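Local coordinates for protein peptidase S8 and S53, subtilisin, kexin, sedolisin (Mycobacterium smegmatis, PDB 4KG7) that probably cleaves peptide bonds as a subtilisin-like serine endopeptidase, the mycosin MycP3, in the ESX-3 type VII secretion system of mycobacteria, at residues Ala65-Ala70 with Val328-Arg333; Ile190-Leu195 with Ser253-Tyr258; Ala197-Ala202 with Ala208-Ala213. All coordinates share one frame; numbering follows the deposited sequence.

Interaction 1 of 3, residues Ala65-Ala70 with Val328-Arg333; sequences AGQTVA and VAALVR
The side chain of Gln-67 lies against segment 328-333 of helix 318-335, crossing the side chain of Arg-333 at about a right angle. Its chain is bent at chi2 (-43°), which carries the amide from Ala-330 on to Arg-333. CG of Gln-67 rests 3.3 Å from the carbonyl O of Ala-330. The amide lies beside the root of the arginine, with CD of Gln-67 3.8 Å from the backbone C of Arg-333 and OE1 of Gln-67 3.4 Å from CB of Arg-333. The same amide is held by its own loop: NE2 of Gln-67 donates to O of Ala-65 at 3.2 Å, nearly straight at 170°, and that oxygen lies in the amide plane. Where strand 68-73 begins, CG2 of Val-69 meets the methyl CB of Ala-330 at 3.9 Å, and CB of Gln-67 touches the same methyl at 4.1 Å. Helix 318-335 of the subtilisin fold, which starts just before the predicted catalytic Ser-319, is thus laid against the entry of the strand that ends at the predicted Asp-73. The guanidinium leads away to O of Arg-174 and a salt bridge with Asp-207, while NE of Arg-174 hydrogen-bonds OE1 of Gln-67. The contact is therefore packing without hydrogen bonds; amide and guanidinium find partners in Ala-65, Arg-174 and Asp-207 instead of across it.

Interaction 2 of 3, residues Ile190-Leu195 with Ser253-Tyr258; sequences IDQSVL and SWWQPY
With CG anti to its carbonyl carbon and the chain extended beyond it, Gln-192 reaches straight out from the N-cap position of its helix to two indole N-H groups. Trp-254 swings its ring in from the other segment by placing CG between its backbone N and carbonyl carbon (chi1 80°). OE1 of Gln-192 accepts from NE1 of Trp-254 at 2.9 Å and from NE1 of Trp-255, also at 2.9 Å. The first bond is the straighter, 163° against 139°, and its acceptor sits in the plane of the Trp-254 ring, at the edge. Both donors approach OE1 from one face of the amide, Trp-254 from above the carbonyl plane and Trp-255 tilted from it. Alongside, CB of Gln-192 lies in the plane of the Trp-255 indole, 3.8 Å from its NE1, while CD2 of Leu-195 adds an apolar touch at 4.3 Å to CD1 of that ring. The N-cap side chain thereby bridges the start of helix 193-205 to the loop between strands 248-251 and 259-265, in a partly buried region of the subtilisin fold away from the predicted catalytic residues. One carbonyl oxygen thus satisfies two indole donors, and the paired bonds should restrict rotation of the glutamine amide.

Interaction 3 of 3, residues Ala197-Ala202 with Ala208-Ala213; sequences AALRYA and AVIVAA
Ala-202 and Leu-199, on helix 193-205, pack against Ile-210 of strand 209-213, in the helix-to-strand half of a beta-alpha-beta crossover in the parallel sheet of the subtilisin fold. The strand lies between 175-178 and 259-265, and the helix forms part of the layer over one face of this sheet.

The apolar contacts centre on a single methyl. CD1 of Ile-210 is 4.0 Å from CD2 of Leu-199 and 4.0 Å from CB of Ala-202, and it also approaches the backbone O of Leu-199 at 3.6 Å. Ile-210 carries CG1 beside its backbone N (chi1 -54°) and continues extended to CD1 (chi2 169°), which sends the methyl out from the strand to the helix surface. The side chains of Leu-199 and Ile-210 cross at about a right angle; they meet through CD2 of the leucine and CD1 of the isoleucine. The contact continues to strand 259-265, where Leu-199 and Ile-210 both touch Val-259, and to helix 150-170, where Ala-202 is backed by Val-165 and Ala-169.

The polar component is one backbone hydrogen bond across the short connection 203-207. N of Ala-208 donates to O of Ala-202 at 2.8 Å, close to straight at 164°, tying a carbonyl of the last helical turn to the residue just ahead of the strand. Here the two segments come closest, with the CA atoms of Ala-202 and Ala-208 5.6 Å apart. Side chain and backbone meet here as well: the methyl of Ala-208 points toward the helix, its CB lying 3.3 Å from the same O of Ala-202.

In the fold
Interactions 1 and 3 are buried, whereas interaction 2 is only partly so. The first and third address the same parallel sheet through different helices, 318-335 and 193-205, and they touch where Arg-333 and Ala-329 pack on Val-209. Interactions 2 and 3 share helix 193-205, with centres 9 Å apart: the former holds its beginning to a loop, the latter its later turns to a strand, and CB of Trp-255 meets CD1 of Leu-199 between them. Chemistry varies accordingly. Interaction 1 lays a glutamine amide and a valine on the helix, interaction 3 is methyl packing plus one backbone bond, and interaction 2 depends on side-chain hydrogen bonds.

Interaction 1 of 3, residues Ala65-Ala70 with Val328-Arg333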
loop_
_atom_site.group_PDB
_atom_site.type_symbol
_atom_site.label_atom_id
_atom_site.label_comp_id
_atom_site.label_asym_id
_atom_site.label_seq_id
_atom_site.Cartn_x
_atom_site.Cartn_y
_atom_site.Cartn_z
ATOM N N ALA A 65 -16.905 -9.823 -1.917
ATOM C CA ALA A 65 -17.180 -11.093 -1.253
ATOM C C ALA A 65 -16.205 -12.190 -1.676
ATOM O O ALA A 65 -15.842 -12.317 -2.842
ATOM C CB ALA A 65 -18.605 -11.539 -1.522
ATOM N N GLY A 66 -15.774 -12.958 -0.680
ATOM C CA GLY A 66 -14.904 -14.088 -0.861
ATOM C C GLY A 66 -13.433 -13.766 -0.962
ATOM O O GLY A 66 -12.632 -14.680 -1.076
ATOM N N GLN A 67 -13.089 -12.484 -0.951
ATOM C CA GLN A 67 -11.699 -12.080 -1.143
ATOM C C GLN A 67 -11.029 -11.790 0.174
ATOM O O GLN A 67 -11.663 -11.266 1.088
ATOM C CB GLN A 67 -11.628 -10.848 -2.043
ATOM C CG GLN A 67 -12.295 -11.036 -3.392
ATOM C CD GLN A 67 -11.995 -12.366 -4.019
ATOM O OE1 GLN A 67 -10.851 -12.637 -4.356
ATOM N NE2 GLN A 67 -13.023 -13.239 -4.129
ATOM N N THR A 68 -9.754 -12.165 0.275
ATOM C CA THR A 68 -8.947 -11.870 1.449
ATOM C C THR A 68 -7.830 -10.924 1.034
ATOM O O THR A 68 -7.083 -11.232 0.109
ATOM C CB THR A 68 -8.327 -13.145 2.044
ATOM O OG1 THR A 68 -9.380 -14.038 2.463
ATOM C CG2 THR A 68 -7.497 -12.810 3.238
ATOM N N VAL A 69 -7.718 -9.794 1.714
ATOM C CA VAL A 69 -6.672 -8.813 1.457
ATOM C C VAL A 69 -5.753 -8.754 2.657
ATOM O O VAL A 69 -6.210 -8.518 3.792
ATOM C CB VAL A 69 -7.249 -7.391 1.204
ATOM C CG1 VAL A 69 -6.144 -6.410 0.885
ATOM C CG2 VAL A 69 -8.316 -7.394 0.099
ATOM N N ALA A 70 -4.466 -8.968 2.426
ATOM C CA ALA A 70 -3.480 -8.805 3.503
ATOM C C ALA A 70 -3.025 -7.359 3.560
ATOM O O ALA A 70 -2.689 -6.791 2.536
ATOM C CB ALA A 70 -2.279 -9.703 3.279
ATOM N N VAL A 328 -10.114 -1.972 -4.871
ATOM C CA VAL A 328 -10.634 -2.187 -6.222
ATOM C C VAL A 328 -10.234 -3.539 -6.777
ATOM O O VAL A 328 -11.035 -4.207 -7.404
ATOM C CB VAL A 328 -10.217 -1.073 -7.205
ATOM C CG1 VAL A 328 -10.799 -1.308 -8.582
ATOM C CG2 VAL A 328 -10.698 0.285 -6.736
ATOM N N ALA A 329 -8.989 -3.945 -6.544
ATOM C CA ALA A 329 -8.546 -5.280 -6.931
ATOM C C ALA A 329 -9.423 -6.358 -6.296
ATOM O O ALA A 329 -9.787 -7.311 -6.953
ATOM C CB ALA A 329 -7.075 -5.513 -6.592
ATOM N N ALA A 330 -9.779 -6.204 -5.021
ATOM C CA ALA A 330 -10.661 -7.169 -4.358
ATOM C C ALA A 330 -12.032 -7.187 -5.044
ATOM O O ALA A 330 -12.616 -8.265 -5.213
ATOM C CB ALA A 330 -10.819 -6.862 -2.861
ATOM N N LEU A 331 -12.558 -6.018 -5.419
ATOM C CA LEU A 331 -13.834 -5.996 -6.161
ATOM C C LEU A 331 -13.716 -6.825 -7.438
ATOM O O LEU A 331 -14.601 -7.626 -7.783
ATOM C CB LEU A 331 -14.256 -4.572 -6.511
ATOM C CG LEU A 331 -14.596 -3.667 -5.333
ATOM C CD1 LEU A 331 -15.212 -2.357 -5.849
ATOM C CD2 LEU A 331 -15.464 -4.327 -4.268
ATOM N N VAL A 332 -12.639 -6.591 -8.170
ATOM C CA VAL A 332 -12.439 -7.224 -9.479
ATOM C C VAL A 332 -12.276 -8.735 -9.307
ATOM O O VAL A 332 -12.846 -9.510 -10.061
ATOM C CB VAL A 332 -11.238 -6.595 -10.227
ATOM C CG1 VAL A 332 -10.846 -7.426 -11.441
ATOM C CG2 VAL A 332 -11.587 -5.172 -10.656
ATOM N N ARG A 333 -11.480 -9.161 -8.320
ATOM C CA ARG A 333 -11.292 -10.603 -8.120
ATOM C C ARG A 333 -12.540 -11.309 -7.643
ATOM O O ARG A 333 -12.723 -12.489 -7.965
ATOM C CB ARG A 333 -10.126 -10.894 -7.174
ATOM C CG ARG A 333 -8.816 -10.268 -7.601
ATOM C CD ARG A 333 -7.646 -11.096 -7.130
ATOM N NE ARG A 333 -7.411 -12.218 -8.030
ATOM C CZ ARG A 333 -6.311 -12.967 -8.003
ATOM N NH1 ARG A 333 -5.412 -12.805 -7.047
ATOM N NH2 ARG A 333 -6.139 -13.915 -8.896
#

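Interaction 2 of 3, residues Ile190-Leu195 with Ser253-Tyr258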
loop_
_atom_site.group_PDB
_atom_site.type_symbol
_atom_site.label_atom_id
_atom_site.label_comp_id
_atom_site.label_asym_id
_atom_site.label_seq_id
_atom_site.Cartn_x
_atom_site.Cartn_y
_atom_site.Cartn_z
ATOM N N ILE A 190 21.438 -2.339 -2.282
ATOM C CA ILE A 190 22.104 -3.627 -2.117
ATOM C C ILE A 190 21.199 -4.700 -2.715
ATOM O O ILE A 190 20.025 -4.460 -2.971
ATOM C CB ILE A 190 22.381 -3.931 -0.614
ATOM C CG1 ILE A 190 23.031 -2.722 0.085
ATOM C CG2 ILE A 190 23.280 -5.155 -0.443
ATOM C CD1 ILE A 190 24.250 -2.168 -0.627
ATOM N N ASP A 191 21.772 -5.866 -2.956
ATOM C CA ASP A 191 21.029 -7.042 -3.376
ATOM C C ASP A 191 19.710 -7.215 -2.642
ATOM O O ASP A 191 19.662 -7.269 -1.420
ATOM C CB ASP A 191 21.868 -8.290 -3.151
ATOM C CG ASP A 191 21.158 -9.532 -3.610
ATOM O OD1 ASP A 191 21.150 -9.782 -4.839
ATOM O OD2 ASP A 191 20.586 -10.227 -2.748
ATOM N N GLN A 192 18.633 -7.297 -3.407
ATOM C CA GLN A 192 17.321 -7.601 -2.862
ATOM C C GLN A 192 16.819 -8.915 -3.409
ATOM O O GLN A 192 15.596 -9.104 -3.588
ATOM C CB GLN A 192 16.327 -6.516 -3.230
ATOM C CG GLN A 192 16.675 -5.161 -2.658
ATOM C CD GLN A 192 15.663 -4.114 -3.028
ATOM O OE1 GLN A 192 14.542 -4.421 -3.428
ATOM N NE2 GLN A 192 16.054 -2.842 -2.878
ATOM N N SER A 193 17.727 -9.852 -3.668
ATOM C CA SER A 193 17.320 -11.134 -4.249
ATOM C C SER A 193 16.254 -11.872 -3.418
ATOM O O SER A 193 15.369 -12.493 -3.965
ATOM C CB SER A 193 18.536 -12.035 -4.469
ATOM O OG SER A 193 19.278 -12.174 -3.267
ATOM N N VAL A 194 16.346 -11.811 -2.096
ATOM C CA VAL A 194 15.384 -12.526 -1.247
ATOM C C VAL A 194 13.998 -11.884 -1.344
ATOM O O VAL A 194 12.976 -12.560 -1.430
ATOM C CB VAL A 194 15.876 -12.656 0.212
ATOM C CG1 VAL A 194 14.804 -13.298 1.088
ATOM C CG2 VAL A 194 17.136 -13.497 0.234
ATOM N N LEU A 195 13.958 -10.562 -1.299
ATOM C CA LEU A 195 12.686 -9.850 -1.459
ATOM C C LEU A 195 12.088 -10.100 -2.843
ATOM O O LEU A 195 10.881 -10.361 -2.980
ATOM C CB LEU A 195 12.886 -8.333 -1.211
ATOM C CG LEU A 195 11.633 -7.447 -1.381
ATOM C CD1 LEU A 195 10.475 -7.850 -0.460
ATOM C CD2 LEU A 195 11.993 -5.989 -1.158
ATOM N N SER A 253 8.128 -1.163 -4.834
ATOM C CA SER A 253 7.610 -0.748 -6.154
ATOM C C SER A 253 8.499 -1.084 -7.326
ATOM O O SER A 253 8.003 -1.407 -8.408
ATOM C CB SER A 253 7.319 0.758 -6.195
ATOM O OG SER A 253 6.106 1.063 -5.547
ATOM N N TRP A 254 9.812 -0.981 -7.161
ATOM C CA TRP A 254 10.679 -1.198 -8.319
ATOM C C TRP A 254 10.702 -2.640 -8.795
ATOM O O TRP A 254 11.160 -2.905 -9.889
ATOM C CB TRP A 254 12.058 -0.622 -8.095
ATOM C CG TRP A 254 12.967 -1.459 -7.287
ATOM C CD1 TRP A 254 12.686 -2.149 -6.147
ATOM C CD2 TRP A 254 14.342 -1.667 -7.565
ATOM N NE1 TRP A 254 13.822 -2.788 -5.697
ATOM C CE2 TRP A 254 14.854 -2.499 -6.545
ATOM C CE3 TRP A 254 15.203 -1.219 -8.571
ATOM C CZ2 TRP A 254 16.191 -2.900 -6.509
ATOM C CZ3 TRP A 254 16.536 -1.622 -8.548
ATOM C CH2 TRP A 254 17.019 -2.458 -7.515
ATOM N N TRP A 255 10.131 -3.555 -8.004
ATOM C CA TRP A 255 10.069 -4.972 -8.374
ATOM C C TRP A 255 8.956 -5.263 -9.376
ATOM O O TRP A 255 8.110 -6.122 -9.163
ATOM C CB TRP A 255 9.981 -5.872 -7.112
ATOM C CG TRP A 255 11.317 -6.188 -6.557
ATOM C CD1 TRP A 255 11.904 -5.690 -5.418
ATOM C CD2 TRP A 255 12.266 -7.064 -7.141
ATOM N NE1 TRP A 255 13.156 -6.241 -5.259
ATOM C CE2 TRP A 255 13.403 -7.089 -6.306
ATOM C CE3 TRP A 255 12.247 -7.869 -8.280
ATOM C CZ2 TRP A 255 14.525 -7.853 -6.612
ATOM C CZ3 TRP A 255 13.358 -8.638 -8.576
ATOM C CH2 TRP A 255 14.476 -8.625 -7.749
ATOM N N GLN A 256 9.033 -4.624 -10.538
ATOM C CA GLN A 256 8.215 -4.972 -11.669
ATOM C C GLN A 256 8.683 -6.344 -12.185
ATOM O O GLN A 256 9.888 -6.650 -12.170
ATOM C CB GLN A 256 8.360 -3.872 -12.735
ATOM C CG GLN A 256 7.913 -2.517 -12.223
ATOM C CD GLN A 256 6.493 -2.549 -11.741
ATOM O OE1 GLN A 256 5.605 -2.878 -12.512
ATOM N NE2 GLN A 256 6.287 -2.343 -10.451
ATOM N N PRO A 257 7.742 -7.183 -12.651
ATOM C CA PRO A 257 6.307 -6.969 -12.829
ATOM C C PRO A 257 5.423 -7.442 -11.685
ATOM O O PRO A 257 4.200 -7.412 -11.800
ATOM C CB PRO A 257 6.008 -7.795 -14.077
ATOM C CG PRO A 257 6.882 -8.971 -13.892
ATOM C CD PRO A 257 8.165 -8.427 -13.311
ATOM N N TYR A 258 6.020 -7.843 -10.574
ATOM C CA TYR A 258 5.289 -8.524 -9.503
ATOM C C TYR A 258 4.389 -7.601 -8.669
ATOM O O TYR A 258 3.469 -8.082 -7.993
ATOM C CB TYR A 258 6.279 -9.224 -8.581
ATOM C CG TYR A 258 7.278 -10.046 -9.351
ATOM C CD1 TYR A 258 6.875 -11.094 -10.206
ATOM C CD2 TYR A 258 8.618 -9.783 -9.265
ATOM C CE1 TYR A 258 7.805 -11.810 -10.935
ATOM C CE2 TYR A 258 9.556 -10.510 -9.966
ATOM C CZ TYR A 258 9.151 -11.534 -10.800
ATOM O OH TYR A 258 10.124 -12.230 -11.485
#

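Interaction 3 of 3, residues Ala197-Ala202 with Ala208-Ala213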
loop_
_atom_site.group_PDB
_atom_site.type_symbol
_atom_site.label_atom_id
_atom_site.label_comp_id
_atom_site.label_asym_id
_atom_site.label_seq_id
_atom_site.Cartn_x
_atom_site.Cartn_y
_atom_site.Cartn_z
ATOM N N ALA A 197 12.561 -12.687 -4.664
ATOM C CA ALA A 197 12.090 -14.074 -4.658
ATOM C C ALA A 197 10.730 -14.193 -3.970
ATOM O O ALA A 197 9.853 -14.933 -4.419
ATOM C CB ALA A 197 13.095 -14.991 -3.996
ATOM N N ALA A 198 10.599 -13.529 -2.835
ATOM C CA ALA A 198 9.329 -13.513 -2.108
ATOM C C ALA A 198 8.182 -12.940 -2.934
ATOM O O ALA A 198 7.064 -13.488 -2.974
ATOM C CB ALA A 198 9.509 -12.735 -0.821
ATOM N N LEU A 199 8.427 -11.792 -3.562
ATOM C CA LEU A 199 7.394 -11.148 -4.384
ATOM C C LEU A 199 7.001 -11.990 -5.579
ATOM O O LEU A 199 5.831 -12.087 -5.895
ATOM C CB LEU A 199 7.868 -9.777 -4.843
ATOM C CG LEU A 199 8.123 -8.759 -3.710
ATOM C CD1 LEU A 199 8.967 -7.625 -4.238
ATOM C CD2 LEU A 199 6.831 -8.235 -3.073
ATOM N N ARG A 200 7.981 -12.608 -6.227
ATOM C CA ARG A 200 7.707 -13.532 -7.311
ATOM C C ARG A 200 6.899 -14.742 -6.867
ATOM O O ARG A 200 5.979 -15.159 -7.550
ATOM C CB ARG A 200 9.010 -13.977 -7.978
ATOM C CG ARG A 200 8.800 -14.870 -9.184
ATOM C CD ARG A 200 10.106 -15.247 -9.843
ATOM N NE ARG A 200 9.957 -16.309 -10.838
ATOM C CZ ARG A 200 9.898 -17.612 -10.553
ATOM N NH1 ARG A 200 9.897 -18.061 -9.302
ATOM N NH2 ARG A 200 9.792 -18.493 -11.535
ATOM N N TYR A 201 7.260 -15.329 -5.733
ATOM C CA TYR A 201 6.498 -16.445 -5.155
ATOM C C TYR A 201 5.042 -16.089 -4.925
ATOM O O TYR A 201 4.109 -16.798 -5.329
ATOM C CB TYR A 201 7.160 -16.886 -3.860
ATOM C CG TYR A 201 6.378 -17.894 -3.051
ATOM C CD1 TYR A 201 6.311 -19.210 -3.439
ATOM C CD2 TYR A 201 5.675 -17.503 -1.925
ATOM C CE1 TYR A 201 5.590 -20.129 -2.706
ATOM C CE2 TYR A 201 4.967 -18.409 -1.153
ATOM C CZ TYR A 201 4.906 -19.729 -1.568
ATOM O OH TYR A 201 4.235 -20.682 -0.859
ATOM N N ALA A 202 4.830 -14.936 -4.304
ATOM C CA ALA A 202 3.483 -14.505 -3.975
ATOM C C ALA A 202 2.691 -14.156 -5.228
ATOM O O ALA A 202 1.516 -14.464 -5.308
ATOM C CB ALA A 202 3.504 -13.324 -3.008
ATOM N N ALA A 208 -1.140 -13.938 -6.163
ATOM C CA ALA A 208 -1.656 -12.761 -5.454
ATOM C C ALA A 208 -1.383 -11.483 -6.219
ATOM O O ALA A 208 -0.297 -11.329 -6.770
ATOM C CB ALA A 208 -1.031 -12.676 -4.073
ATOM N N VAL A 209 -2.367 -10.583 -6.241
ATOM C CA VAL A 209 -2.148 -9.233 -6.723
ATOM C C VAL A 209 -1.487 -8.425 -5.598
ATOM O O VAL A 209 -2.069 -8.243 -4.529
ATOM C CB VAL A 209 -3.475 -8.556 -7.118
ATOM C CG1 VAL A 209 -3.235 -7.097 -7.477
ATOM C CG2 VAL A 209 -4.083 -9.278 -8.299
ATOM N N ILE A 210 -0.277 -7.935 -5.864
ATOM C CA ILE A 210 0.482 -7.199 -4.871
ATOM C C ILE A 210 0.458 -5.731 -5.279
ATOM O O ILE A 210 0.814 -5.377 -6.396
ATOM C CB ILE A 210 1.943 -7.672 -4.771
ATOM C CG1 ILE A 210 2.051 -9.199 -4.530
ATOM C CG2 ILE A 210 2.699 -6.901 -3.689
ATOM C CD1 ILE A 210 3.466 -9.712 -4.693
ATOM N N VAL A 211 0.008 -4.913 -4.366
ATOM C CA VAL A 211 -0.168 -3.480 -4.573
ATOM C C VAL A 211 0.702 -2.743 -3.575
ATOM O O VAL A 211 0.634 -3.015 -2.378
ATOM C CB VAL A 211 -1.665 -3.070 -4.355
ATOM C CG1 VAL A 211 -1.893 -1.592 -4.586
ATOM C CG2 VAL A 211 -2.574 -3.879 -5.253
ATOM N N ALA A 212 1.483 -1.777 -4.071
ATOM C CA ALA A 212 2.421 -1.015 -3.238
ATOM C C ALA A 212 2.295 0.479 -3.484
ATOM O O ALA A 212 2.146 0.920 -4.623
ATOM C CB ALA A 212 3.862 -1.472 -3.515
ATOM N N ALA A 213 2.384 1.280 -2.435
ATOM C CA ALA A 213 2.460 2.716 -2.583
ATOM C C ALA A 213 3.736 3.130 -3.303
ATOM O O ALA A 213 4.801 2.595 -3.020
ATOM C CB ALA A 213 2.431 3.361 -1.198
#